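Local coordinates for protein 1-pyrroline-5-carboxylate dehydrogenase (Thermus thermophilus, PDB 1UZB) that probably catalyses NAD-dependent oxidation of glutamate semialdehyde, the open-chain form of 1-pyrroline-5-carboxylate, to glutamate, as a member of the aldehyde dehydrogenase family, at residues E463-N468 against G486-S491; I256-S261 against V287-K292; N293-D298 against G448-K453; G444-V449 against N468-R473. One frame throughout, in Å; residues are numbered along the deposited sequence. Where two conformers were deposited one is given.

Contact 1. Residues E463-N468 against G486-S491; sequences EFHVGN and GGFKLS
Phe488 reaches from the 486-491 loop between His465 and Gly467, and its atoms change partner step by step. CB lies 3.8 Å from His465 NE2, and CG keeps to the same nitrogen. CD1 is the pivot: it sits over the centre of the imidazole, 3.4 Å from His465 NE2, in an offset stack with the planes 27° apart. CE1 moves on to the backbone, 3.3 Å from Val466 O, while CZ ends 3.9 Å from Gly467 CA, which makes a CH-pi contact on the ring face opposite the histidine. His465 is the centre of an inverse gamma turn, on the link by which helix 454-463 feeds strand 468-471 in the aldehyde dehydrogenase fold; CG anti to the backbone N (chi1 -157°) swings the imidazole over Phe488. At the imidazole edge, Lys489 CD comes 3.8 Å from His465 CD2. An alanine at His465 would remove the imidazole and is likely to leave one face of Phe488 without its stacking partner and Lys489 CD without the ring beside it. The lysine tip turns to Thr441 O and to a water that bridges Lys489 NZ and His465 O. Gly467 must stay bare, for a CB would run into Gly486 O. Beyond it, Gly486 N donates to Asn468 OD1 (3.1 Å, 165° at the hydrogen), while Asn468 ND2 is held by Pro484 O.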
loop_
_atom_site.group_PDB
_atom_site.type_symbol
_atom_site.label_atom_id
_atom_site.label_comp_id
_atom_site.label_asym_id
_atom_site.label_seq_id
_atom_site.Cartn_x
_atom_site.Cartn_y
_atom_site.Cartn_z
ATOM N N GLU A 463 -6.119 -32.078 5.240
ATOM C CA GLU A 463 -6.860 -33.005 6.097
ATOM C C GLU A 463 -6.288 -33.499 7.426
ATOM O O GLU A 463 -7.012 -34.140 8.186
ATOM C CB GLU A 463 -7.274 -34.217 5.258
ATOM C CG GLU A 463 -8.192 -33.876 4.091
ATOM C CD GLU A 463 -9.527 -33.314 4.543
ATOM O OE1 GLU A 463 -10.236 -34.012 5.297
ATOM O OE2 GLU A 463 -9.869 -32.178 4.145
ATOM N N PHE A 464 -5.013 -33.250 7.708
ATOM C CA PHE A 464 -4.430 -33.667 8.991
ATOM C C PHE A 464 -4.898 -32.536 9.916
ATOM O O PHE A 464 -4.309 -31.449 9.932
ATOM C CB PHE A 464 -2.904 -33.694 8.879
ATOM C CG PHE A 464 -2.205 -34.416 10.010
ATOM C CD1 PHE A 464 -2.729 -34.428 11.303
ATOM C CD2 PHE A 464 -0.966 -35.019 9.787
ATOM C CE1 PHE A 464 -2.020 -35.024 12.356
ATOM C CE2 PHE A 464 -0.257 -35.614 10.834
ATOM C CZ PHE A 464 -0.784 -35.613 12.115
ATOM N N HIS A 465 -5.954 -32.800 10.682
ATOM C CA HIS A 465 -6.577 -31.775 11.519
ATOM C C HIS A 465 -5.918 -31.381 12.832
ATOM O O HIS A 465 -6.383 -31.738 13.916
ATOM C CB HIS A 465 -8.045 -32.157 11.770
ATOM C CG HIS A 465 -8.921 -30.996 12.134
ATOM N ND1 HIS A 465 -9.102 -29.911 11.304
ATOM C CD2 HIS A 465 -9.674 -30.756 13.237
ATOM C CE1 HIS A 465 -9.926 -29.052 11.878
ATOM N NE2 HIS A 465 -10.287 -29.540 13.051
ATOM N N VAL A 466 -4.837 -30.615 12.719
ATOM C CA VAL A 466 -4.116 -30.110 13.880
ATOM C C VAL A 466 -3.811 -28.641 13.610
ATOM O O VAL A 466 -3.695 -28.227 12.455
ATOM C CB VAL A 466 -2.796 -30.885 14.135
ATOM C CG1 VAL A 466 -3.106 -32.322 14.538
ATOM C CG2 VAL A 466 -1.918 -30.855 12.902
ATOM N N GLY A 467 -3.683 -27.858 14.675
ATOM C CA GLY A 467 -3.418 -26.438 14.517
ATOM C C GLY A 467 -2.017 -26.091 14.050
ATOM O O GLY A 467 -1.808 -25.033 13.456
ATOM N N ASN A 468 -1.056 -26.966 14.334
ATOM C CA ASN A 468 0.335 -26.752 13.939
ATOM C C ASN A 468 0.863 -28.030 13.310
ATOM O O ASN A 468 1.117 -29.022 14.001
ATOM C CB ASN A 468 1.194 -26.367 15.149
ATOM C CG ASN A 468 0.998 -24.921 15.562
ATOM O OD1 ASN A 468 0.005 -24.562 16.207
ATOM N ND2 ASN A 468 1.944 -24.071 15.172
ATOM N N GLY A 486 -1.314 -22.995 18.506
ATOM C CA GLY A 486 -2.595 -23.245 19.145
ATOM C C GLY A 486 -3.301 -24.335 18.371
ATOM O O GLY A 486 -3.113 -24.456 17.158
ATOM N N GLY A 487 -4.147 -25.105 19.048
ATOM C CA GLY A 487 -4.801 -26.209 18.373
ATOM C C GLY A 487 -6.294 -26.187 18.150
ATOM O O GLY A 487 -6.962 -25.160 18.302
ATOM N N PHE A 488 -6.798 -27.366 17.786
ATOM C CA PHE A 488 -8.210 -27.608 17.500
ATOM C C PHE A 488 -8.752 -28.617 18.511
ATOM O O PHE A 488 -7.999 -29.222 19.284
ATOM C CB PHE A 488 -8.377 -28.244 16.113
ATOM C CG PHE A 488 -7.814 -27.438 14.976
ATOM C CD1 PHE A 488 -7.311 -28.085 13.848
ATOM C CD2 PHE A 488 -7.830 -26.048 15.000
ATOM C CE1 PHE A 488 -6.834 -27.359 12.758
ATOM C CE2 PHE A 488 -7.355 -25.311 13.911
ATOM C CZ PHE A 488 -6.858 -25.972 12.789
ATOM N N LYS A 489 -10.065 -28.807 18.483
ATOM C CA LYS A 489 -10.713 -29.788 19.340
ATOM C C LYS A 489 -10.361 -29.651 20.820
ATOM O O LYS A 489 -10.317 -28.538 21.339
ATOM C CB LYS A 489 -10.388 -31.188 18.800
ATOM C CG LYS A 489 -10.983 -31.413 17.403
ATOM C CD LYS A 489 -10.264 -32.493 16.609
ATOM C CE LYS A 489 -10.325 -33.846 17.288
ATOM N NZ LYS A 489 -9.621 -34.870 16.456
ATOM N N LEU A 490 -10.107 -30.758 21.515
ATOM C CA LEU A 490 -9.816 -30.638 22.935
ATOM C C LEU A 490 -8.413 -30.157 23.283
ATOM O O LEU A 490 -7.972 -30.263 24.431
ATOM C CB LEU A 490 -10.176 -31.939 23.668
ATOM C CG LEU A 490 -11.694 -32.192 23.676
ATOM C CD1 LEU A 490 -12.008 -33.399 24.554
ATOM C CD2 LEU A 490 -12.440 -30.960 24.183
ATOM N N SER A 491 -7.710 -29.622 22.286
ATOM C CA SER A 491 -6.393 -29.049 22.525
ATOM C C SER A 491 -6.583 -27.585 22.928
ATOM O O SER A 491 -5.619 -26.890 23.239
ATOM C CB SER A 491 -5.512 -29.149 21.281
ATOM O OG SER A 491 -5.083 -30.487 21.111
HETATM O O HOH W 1 -7.227 -34.166 14.814
#

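Contact 2. Residues I256-S261 against V287-K292; sequences INFTGS and VETGGK
Phe258 and Thr259 pair with Val287 and Glu288 as neighbouring parallel strands of a beta-alpha-beta unit, helix 262-272 joining them, in what corresponds to the nucleotide-binding domain of aldehyde dehydrogenases. Two backbone bonds set the register: Glu288 N gives to Phe258 O at 3.0 Å, and Gly260 N to Glu288 O, also 3.0 Å and nearly along the C=O axis. On one face of the sheet Phe258 turns its ring edge to its neighbours, with CD2 4.0 Å from Val287 CB and CE2 4.1 Å from Thr289 CG2; the extended first torsion (chi1 169°) lays the ring so that Gly260 N sits above its rim, where a CB on Gly260 would strike CZ. The other face carries Thr259 and Glu288. In one of its two conformers Glu288 brings OE2 to 3.7 Å from Thr259 CG2, bends at chi2 and takes the N-H of Gly290 on OE1 at 3.0 Å. Residues 288-292 match the E-x-G-G-K signature of the family, and Glu288 packs against Cys322.

Further out, Val264 and Ile268 of the connecting helix cover Phe258, while Ile189 and Met193 of helix 188-199 lie against Thr259. Phe282 of the second subunit packs on Val287 and Thr289. Thr289 is fixed from another direction: its OG1 hydrogen-bonds Leu490 O, leaving CG2 to approach Ser261 O at 3.7 Å.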
loop_
_atom_site.group_PDB
_atom_site.type_symbol
_atom_site.label_atom_id
_atom_site.label_comp_id
_atom_site.label_asym_id
_atom_site.label_seq_id
_atom_site.Cartn_x
_atom_site.Cartn_y
_atom_site.Cartn_z
ATOM N N ILE A 256 -9.707 -15.061 31.711
ATOM C CA ILE A 256 -8.835 -16.101 32.229
ATOM C C ILE A 256 -7.993 -16.617 31.074
ATOM O O ILE A 256 -8.527 -16.972 30.026
ATOM C CB ILE A 256 -9.658 -17.277 32.794
ATOM C CG1 ILE A 256 -10.587 -16.777 33.901
ATOM C CG2 ILE A 256 -8.737 -18.359 33.331
ATOM C CD1 ILE A 256 -11.845 -17.613 34.055
ATOM N N ASN A 257 -6.677 -16.627 31.259
ATOM C CA ASN A 257 -5.766 -17.127 30.240
ATOM C C ASN A 257 -5.110 -18.343 30.892
ATOM O O ASN A 257 -4.390 -18.213 31.884
ATOM C CB ASN A 257 -4.736 -16.050 29.882
ATOM C CG ASN A 257 -4.076 -16.293 28.536
ATOM O OD1 ASN A 257 -4.483 -17.173 27.774
ATOM N ND2 ASN A 257 -3.052 -15.504 28.235
ATOM N N PHE A 258 -5.380 -19.521 30.343
ATOM C CA PHE A 258 -4.873 -20.764 30.905
ATOM C C PHE A 258 -4.175 -21.684 29.923
ATOM O O PHE A 258 -4.593 -21.826 28.774
ATOM C CB PHE A 258 -6.037 -21.536 31.539
ATOM C CG PHE A 258 -5.702 -22.955 31.914
ATOM C CD1 PHE A 258 -5.081 -23.240 33.122
ATOM C CD2 PHE A 258 -6.023 -24.007 31.057
ATOM C CE1 PHE A 258 -4.783 -24.553 33.479
ATOM C CE2 PHE A 258 -5.728 -25.329 31.402
ATOM C CZ PHE A 258 -5.109 -25.600 32.614
ATOM N N THR A 259 -3.107 -22.314 30.403
ATOM C CA THR A 259 -2.362 -23.295 29.628
ATOM C C THR A 259 -2.034 -24.397 30.628
ATOM O O THR A 259 -1.412 -24.143 31.658
ATOM C CB THR A 259 -1.058 -22.721 29.034
ATOM O OG1 THR A 259 -1.373 -21.655 28.128
ATOM C CG2 THR A 259 -0.305 -23.807 28.271
ATOM N N GLY A 260 -2.488 -25.610 30.330
ATOM C CA GLY A 260 -2.252 -26.738 31.214
ATOM C C GLY A 260 -3.017 -27.969 30.762
ATOM O O GLY A 260 -3.308 -28.129 29.575
ATOM N N SER A 261 -3.363 -28.834 31.713
ATOM C CA SER A 261 -4.070 -30.071 31.402
ATOM C C SER A 261 -5.517 -29.874 30.966
ATOM O O SER A 261 -6.174 -28.894 31.328
ATOM C CB SER A 261 -4.052 -31.008 32.611
ATOM O OG SER A 261 -4.900 -30.516 33.632
ATOM N N VAL A 287 -8.032 -21.164 26.649
ATOM C CA VAL A 287 -7.354 -22.335 27.178
ATOM C C VAL A 287 -6.579 -23.132 26.131
ATOM O O VAL A 287 -7.045 -23.330 25.008
ATOM C CB VAL A 287 -8.366 -23.281 27.873
ATOM C CG1 VAL A 287 -9.136 -22.527 28.952
ATOM C CG2 VAL A 287 -9.325 -23.863 26.849
ATOM N N GLU A 288 -5.374 -23.558 26.503
ATOM C CA GLU A 288 -4.519 -24.389 25.653
ATOM C C GLU A 288 -4.393 -25.624 26.531
ATOM O O GLU A 288 -3.797 -25.564 27.609
ATOM C CB GLU A 288 -3.156 -23.725 25.425
ATOM C CG GLU A 288 -2.314 -24.350 24.312
ATOM C CD GLU A 288 -1.290 -25.355 24.818
ATOM O OE1 GLU A 288 -1.679 -26.474 25.221
ATOM O OE2 GLU A 288 -0.089 -25.015 24.817
ATOM N N THR A 289 -4.949 -26.737 26.063
ATOM C CA THR A 289 -5.014 -27.958 26.853
ATOM C C THR A 289 -4.272 -29.225 26.435
ATOM O O THR A 289 -4.735 -30.332 26.725
ATOM C CB THR A 289 -6.489 -28.314 27.065
ATOM O OG1 THR A 289 -7.184 -28.184 25.816
ATOM C CG2 THR A 289 -7.122 -27.369 28.076
ATOM N N GLY A 290 -3.139 -29.073 25.765
ATOM C CA GLY A 290 -2.356 -30.235 25.377
ATOM C C GLY A 290 -2.799 -30.979 24.136
ATOM O O GLY A 290 -3.645 -30.507 23.381
ATOM N N GLY A 291 -2.208 -32.151 23.918
ATOM C CA GLY A 291 -2.558 -32.948 22.757
ATOM C C GLY A 291 -2.003 -34.361 22.787
ATOM O O GLY A 291 -1.366 -34.772 23.756
ATOM N N LYS A 292 -2.292 -35.114 21.731
ATOM C CA LYS A 292 -1.789 -36.480 21.567
ATOM C C LYS A 292 -1.278 -36.423 20.136
ATOM O O LYS A 292 -1.906 -36.918 19.196
ATOM C CB LYS A 292 -2.910 -37.515 21.712
ATOM C CG LYS A 292 -2.389 -38.951 21.780
ATOM C CD LYS A 292 -1.590 -39.205 23.059
ATOM C CE LYS A 292 -0.917 -40.571 23.020
ATOM N NZ LYS A 292 -0.216 -40.892 24.298
HETATM O O HOH W 2 -1.248 -27.752 28.137
#

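Contact 3. Residues N293-D298 against G448-K453; sequences NAIIVD and GVYSRK
Ile295, Ile296 and Val297 stand level with Gly448, Val449 and Tyr450 in two parallel strands, 16° apart, within the seven-stranded sheet of what is the catalytic domain in this family. Backbone bonds come first: Gly448 N gives to Ala294 O, Ile296 N to Gly448 O (2.8 Å), Tyr450 N to Ile296 O, and a longer one runs from Asp298 N to Tyr450 O (3.3 Å).

The apolar contacts gather on the face of Ile295, Val297 and Tyr450. Ile295 CG2 meets the phenol ring at its edge, 3.8 Å from Tyr450 CD1, and both methyls of Val297 reach Tyr450 CB, with CG2 at 4.1 Å. Leu305 and Ala306 of helix 303-315 also touch this tyrosine. Over the opposite face Phe431 of helix 431-439 packs on Ile296 and Val449.

Polar side chains finish the strand ends. Asp298 CG sits between its backbone N and carbonyl carbon (chi1 67°), which brings the carboxylate across to Ser451; Ser451 OG donates to Asp298 OD2 at 2.6 Å, on the syn side and 18° out of plane. OD2 also bonds His456 ND1, and OD1 bonds Thr300 OG1. Ser451 OG in turn accepts from Lys453 N at 3.1 Å, closing an ST turn just before helix 454-463.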
loop_
_atom_site.group_PDB
_atom_site.type_symbol
_atom_site.label_atom_id
_atom_site.label_comp_id
_atom_site.label_asym_id
_atom_site.label_seq_id
_atom_site.Cartn_x
_atom_site.Cartn_y
_atom_site.Cartn_z
ATOM N N ASN A 293 -0.114 -35.804 19.999
ATOM C CA ASN A 293 0.476 -35.543 18.698
ATOM C C ASN A 293 1.186 -36.683 18.007
ATOM O O ASN A 293 1.996 -37.399 18.603
ATOM C CB ASN A 293 1.412 -34.348 18.820
ATOM C CG ASN A 293 0.877 -33.296 19.764
ATOM O OD1 ASN A 293 -0.234 -32.789 19.597
ATOM N ND2 ASN A 293 1.667 -32.967 20.771
ATOM N N ALA A 294 0.899 -36.809 16.716
ATOM C CA ALA A 294 1.488 -37.859 15.913
ATOM C C ALA A 294 2.345 -37.368 14.762
ATOM O O ALA A 294 2.147 -36.272 14.227
ATOM C CB ALA A 294 0.389 -38.756 15.356
ATOM N N ILE A 295 3.315 -38.198 14.406
ATOM C CA ILE A 295 4.158 -37.951 13.253
ATOM C C ILE A 295 3.896 -39.165 12.370
ATOM O O ILE A 295 3.991 -40.316 12.826
ATOM C CB ILE A 295 5.663 -37.917 13.577
ATOM C CG1 ILE A 295 6.004 -36.624 14.329
ATOM C CG2 ILE A 295 6.470 -38.016 12.279
ATOM C CD1 ILE A 295 7.442 -36.533 14.781
ATOM N N ILE A 296 3.528 -38.903 11.125
ATOM C CA ILE A 296 3.275 -39.945 10.143
ATOM C C ILE A 296 4.502 -40.052 9.256
ATOM O O ILE A 296 5.069 -39.035 8.863
ATOM C CB ILE A 296 2.100 -39.580 9.203
ATOM C CG1 ILE A 296 0.783 -39.515 9.980
ATOM C CG2 ILE A 296 2.012 -40.596 8.060
ATOM C CD1 ILE A 296 -0.376 -38.963 9.165
ATOM N N VAL A 297 4.920 -41.273 8.948
ATOM C CA VAL A 297 6.043 -41.465 8.042
ATOM C C VAL A 297 5.609 -42.490 7.001
ATOM O O VAL A 297 5.119 -43.560 7.358
ATOM C CB VAL A 297 7.308 -42.002 8.746
ATOM C CG1 VAL A 297 8.460 -42.054 7.745
ATOM C CG2 VAL A 297 7.677 -41.121 9.924
ATOM N N ASP A 298 5.745 -42.161 5.717
ATOM C CA ASP A 298 5.387 -43.130 4.688
ATOM C C ASP A 298 6.645 -43.696 4.035
ATOM O O ASP A 298 7.759 -43.301 4.376
ATOM C CB ASP A 298 4.404 -42.557 3.644
ATOM C CG ASP A 298 4.996 -41.460 2.780
ATOM O OD1 ASP A 298 6.202 -41.500 2.472
ATOM O OD2 ASP A 298 4.220 -40.565 2.380
ATOM N N GLY A 448 2.949 -34.099 12.414
ATOM C CA GLY A 448 3.978 -34.015 11.404
ATOM C C GLY A 448 3.876 -35.126 10.385
ATOM O O GLY A 448 3.241 -36.160 10.624
ATOM N N VAL A 449 4.486 -34.894 9.227
ATOM C CA VAL A 449 4.533 -35.885 8.165
ATOM C C VAL A 449 5.908 -35.882 7.523
ATOM O O VAL A 449 6.419 -34.822 7.150
ATOM C CB VAL A 449 3.522 -35.605 7.030
ATOM C CG1 VAL A 449 3.665 -36.669 5.939
ATOM C CG2 VAL A 449 2.104 -35.598 7.570
ATOM N N TYR A 450 6.523 -37.057 7.447
ATOM C CA TYR A 450 7.795 -37.208 6.753
ATOM C C TYR A 450 7.418 -37.988 5.502
ATOM O O TYR A 450 6.931 -39.124 5.580
ATOM C CB TYR A 450 8.828 -37.986 7.571
ATOM C CG TYR A 450 9.590 -37.120 8.549
ATOM C CD1 TYR A 450 9.075 -36.848 9.811
ATOM C CD2 TYR A 450 10.821 -36.549 8.200
ATOM C CE1 TYR A 450 9.759 -36.032 10.710
ATOM C CE2 TYR A 450 11.514 -35.728 9.092
ATOM C CZ TYR A 450 10.975 -35.479 10.345
ATOM O OH TYR A 450 11.655 -34.693 11.248
ATOM N N SER A 451 7.604 -37.346 4.353
ATOM C CA SER A 451 7.277 -37.932 3.063
ATOM C C SER A 451 7.880 -37.077 1.960
ATOM O O SER A 451 8.062 -35.872 2.133
ATOM C CB SER A 451 5.757 -37.977 2.871
ATOM O OG SER A 451 5.420 -38.385 1.550
ATOM N N ARG A 452 8.194 -37.704 0.831
ATOM C CA ARG A 452 8.734 -36.977 -0.311
ATOM C C ARG A 452 7.627 -36.788 -1.349
ATOM O O ARG A 452 7.777 -36.014 -2.297
ATOM C CB ARG A 452 9.889 -37.743 -0.959
ATOM C CG ARG A 452 11.210 -37.727 -0.204
ATOM C CD ARG A 452 12.306 -38.289 -1.112
ATOM N NE ARG A 452 13.640 -38.292 -0.515
ATOM C CZ ARG A 452 14.149 -39.295 0.194
ATOM N NH1 ARG A 452 15.376 -39.199 0.693
ATOM N NH2 ARG A 452 13.442 -40.398 0.402
ATOM N N LYS A 453 6.513 -37.492 -1.172
ATOM C CA LYS A 453 5.410 -37.403 -2.122
ATOM C C LYS A 453 4.596 -36.133 -1.916
ATOM O O LYS A 453 3.941 -35.965 -0.890
ATOM C CB LYS A 453 4.517 -38.640 -2.004
ATOM C CG LYS A 453 3.452 -38.723 -3.082
ATOM C CD LYS A 453 2.758 -40.075 -3.074
ATOM C CE LYS A 453 1.640 -40.116 -4.100
ATOM N NZ LYS A 453 2.139 -39.769 -5.460
#

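Contact 4. Residues G444-V449 against N468-R473; sequences GLTGGV and NLYFNR
Strands 446-449 and 468-471 run parallel, 18° apart, through five backbone hydrogen bonds that pass from Asn468 N to Leu445 O at one end to Asn472 N to Val449 O (2.9 Å) at the other. They are the two strands of a beta-alpha-beta unit whose connection is helix 454-463. On one face Val449 and Phe471 lie side by side, pointing the same way: Phe471 CD1 is 3.8 Å from Val449 CB, and Phe471 CE1 nears CG2. With Phe471 cut back to an alanine, Val449 and Leu457 of the connecting helix would probably lose the ring they pack on. Leu469, with CG anti to the backbone N (chi1 -178°), brings CD1 within 3.5 Å of Gly447 O. The other face has Thr446 CG2 4.0 Å from Asn468 CB, while the Tyr470 ring turns its edge to Gly447 O, 3.6 Å from CD1. Gly448 presses its CA to 3.0 Å from Tyr470 O, where a CB would be tight. The far edge of strand 468-471 pairs in parallel with a strand of the second subunit; Glu165 of that subunit also forms a salt bridge with Arg473. With backbone bonds down both edges, strand 468-471 becomes an interior strand of a sheet shared by two subunits.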
loop_
_atom_site.group_PDB
_atom_site.type_symbol
_atom_site.label_atom_id
_atom_site.label_comp_id
_atom_site.label_asym_id
_atom_site.label_seq_id
_atom_site.Cartn_x
_atom_site.Cartn_y
_atom_site.Cartn_z
ATOM N N GLY A 444 -5.971 -32.028 18.865
ATOM C CA GLY A 444 -5.620 -31.502 17.556
ATOM C C GLY A 444 -4.626 -30.356 17.656
ATOM O O GLY A 444 -4.849 -29.277 17.102
ATOM N N LEU A 445 -3.516 -30.583 18.351
ATOM C CA LEU A 445 -2.525 -29.527 18.528
ATOM C C LEU A 445 -1.410 -29.552 17.483
ATOM O O LEU A 445 -1.376 -28.691 16.605
ATOM C CB LEU A 445 -1.945 -29.587 19.945
ATOM C CG LEU A 445 -1.043 -28.417 20.359
ATOM C CD1 LEU A 445 -1.716 -27.086 20.039
ATOM C CD2 LEU A 445 -0.737 -28.514 21.845
ATOM N N THR A 446 -0.491 -30.509 17.575
ATOM C CA THR A 446 0.575 -30.585 16.580
ATOM C C THR A 446 0.569 -31.926 15.876
ATOM O O THR A 446 -0.024 -32.897 16.348
ATOM C CB THR A 446 1.985 -30.398 17.186
ATOM O OG1 THR A 446 2.265 -31.478 18.082
ATOM C CG2 THR A 446 2.087 -29.078 17.925
ATOM N N GLY A 447 1.243 -31.961 14.738
ATOM C CA GLY A 447 1.347 -33.175 13.959
ATOM C C GLY A 447 2.432 -32.991 12.923
ATOM O O GLY A 447 2.809 -31.859 12.595
ATOM N N GLY A 448 2.949 -34.099 12.414
ATOM C CA GLY A 448 3.978 -34.015 11.404
ATOM C C GLY A 448 3.876 -35.126 10.385
ATOM O O GLY A 448 3.241 -36.160 10.624
ATOM N N VAL A 449 4.486 -34.894 9.227
ATOM C CA VAL A 449 4.533 -35.885 8.165
ATOM C C VAL A 449 5.908 -35.882 7.523
ATOM O O VAL A 449 6.419 -34.822 7.150
ATOM C CB VAL A 449 3.522 -35.605 7.030
ATOM C CG1 VAL A 449 3.665 -36.669 5.939
ATOM C CG2 VAL A 449 2.104 -35.598 7.570
ATOM N N ASN A 468 -1.056 -26.966 14.334
ATOM C CA ASN A 468 0.335 -26.752 13.939
ATOM C C ASN A 468 0.863 -28.030 13.310
ATOM O O ASN A 468 1.117 -29.022 14.001
ATOM C CB ASN A 468 1.194 -26.367 15.149
ATOM C CG ASN A 468 0.998 -24.921 15.562
ATOM O OD1 ASN A 468 0.005 -24.562 16.207
ATOM N ND2 ASN A 468 1.944 -24.071 15.172
ATOM N N LEU A 469 1.029 -27.982 11.991
ATOM C CA LEU A 469 1.483 -29.121 11.204
ATOM C C LEU A 469 2.861 -28.855 10.608
ATOM O O LEU A 469 3.126 -27.759 10.120
ATOM C CB LEU A 469 0.458 -29.377 10.098
ATOM C CG LEU A 469 0.622 -30.548 9.128
ATOM C CD1 LEU A 469 0.649 -31.873 9.878
ATOM C CD2 LEU A 469 -0.534 -30.521 8.136
ATOM N N TYR A 470 3.728 -29.862 10.642
ATOM C CA TYR A 470 5.088 -29.719 10.136
ATOM C C TYR A 470 5.468 -30.853 9.196
ATOM O O TYR A 470 5.201 -32.028 9.489
ATOM C CB TYR A 470 6.080 -29.692 11.299
ATOM C CG TYR A 470 5.760 -28.661 12.356
ATOM C CD1 TYR A 470 4.833 -28.927 13.366
ATOM C CD2 TYR A 470 6.379 -27.414 12.341
ATOM C CE1 TYR A 470 4.532 -27.966 14.342
ATOM C CE2 TYR A 470 6.091 -26.456 13.299
ATOM C CZ TYR A 470 5.170 -26.733 14.298
ATOM O OH TYR A 470 4.896 -25.780 15.253
ATOM N N PHE A 471 6.102 -30.507 8.076
ATOM C CA PHE A 471 6.525 -31.504 7.102
ATOM C C PHE A 471 8.044 -31.636 7.034
ATOM O O PHE A 471 8.763 -30.649 6.843
ATOM C CB PHE A 471 6.005 -31.170 5.700
ATOM C CG PHE A 471 4.512 -31.089 5.597
ATOM C CD1 PHE A 471 3.690 -31.860 6.416
ATOM C CD2 PHE A 471 3.923 -30.264 4.645
ATOM C CE1 PHE A 471 2.305 -31.809 6.284
ATOM C CE2 PHE A 471 2.542 -30.206 4.502
ATOM C CZ PHE A 471 1.728 -30.982 5.324
ATOM N N ASN A 472 8.514 -32.870 7.182
ATOM C CA ASN A 472 9.930 -33.201 7.121
ATOM C C ASN A 472 10.823 -32.467 8.112
ATOM O O ASN A 472 11.950 -32.084 7.800
ATOM C CB ASN A 472 10.426 -33.042 5.679
ATOM C CG ASN A 472 9.762 -34.039 4.748
ATOM O OD1 ASN A 472 9.612 -35.213 5.102
ATOM N ND2 ASN A 472 9.354 -33.589 3.569
ATOM N N ARG A 473 10.297 -32.309 9.324
ATOM C CA ARG A 473 11.005 -31.674 10.425
ATOM C C ARG A 473 10.281 -31.973 11.739
ATOM O O ARG A 473 9.161 -32.485 11.737
ATOM C CB ARG A 473 11.106 -30.161 10.226
ATOM C CG ARG A 473 9.783 -29.463 9.989
ATOM C CD ARG A 473 9.821 -28.040 10.517
ATOM N NE ARG A 473 9.707 -28.033 11.972
ATOM C CZ ARG A 473 9.850 -26.959 12.743
ATOM N NH1 ARG A 473 10.127 -25.778 12.207
ATOM N NH2 ARG A 473 9.690 -27.067 14.056
#

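In the fold
All four contacts are largely buried, but differ in depth and neighbours. The centre of contact 2, in the six-stranded sheet, lies about 8 Å from the chain's centre, the nearest of the four. Contacts 3 and 4 share strand 446-450, between 293-297 and 468-471; the last is outermost in the chain, but the sheet runs on into the second subunit. Residues 287-292 lead straight into strand 293-297, joining the two sheets. Contacts 2, 3 and 4 rest on parallel backbone bonds and apolar packing, contact 3 adding a serine-aspartate bond; contact 1, between loops, relies on ring stacking, glycines and one side-chain bond. It ties the rest together: Ser491 bonds Gly290 and Gly444, and Phe464 packs on contact 3.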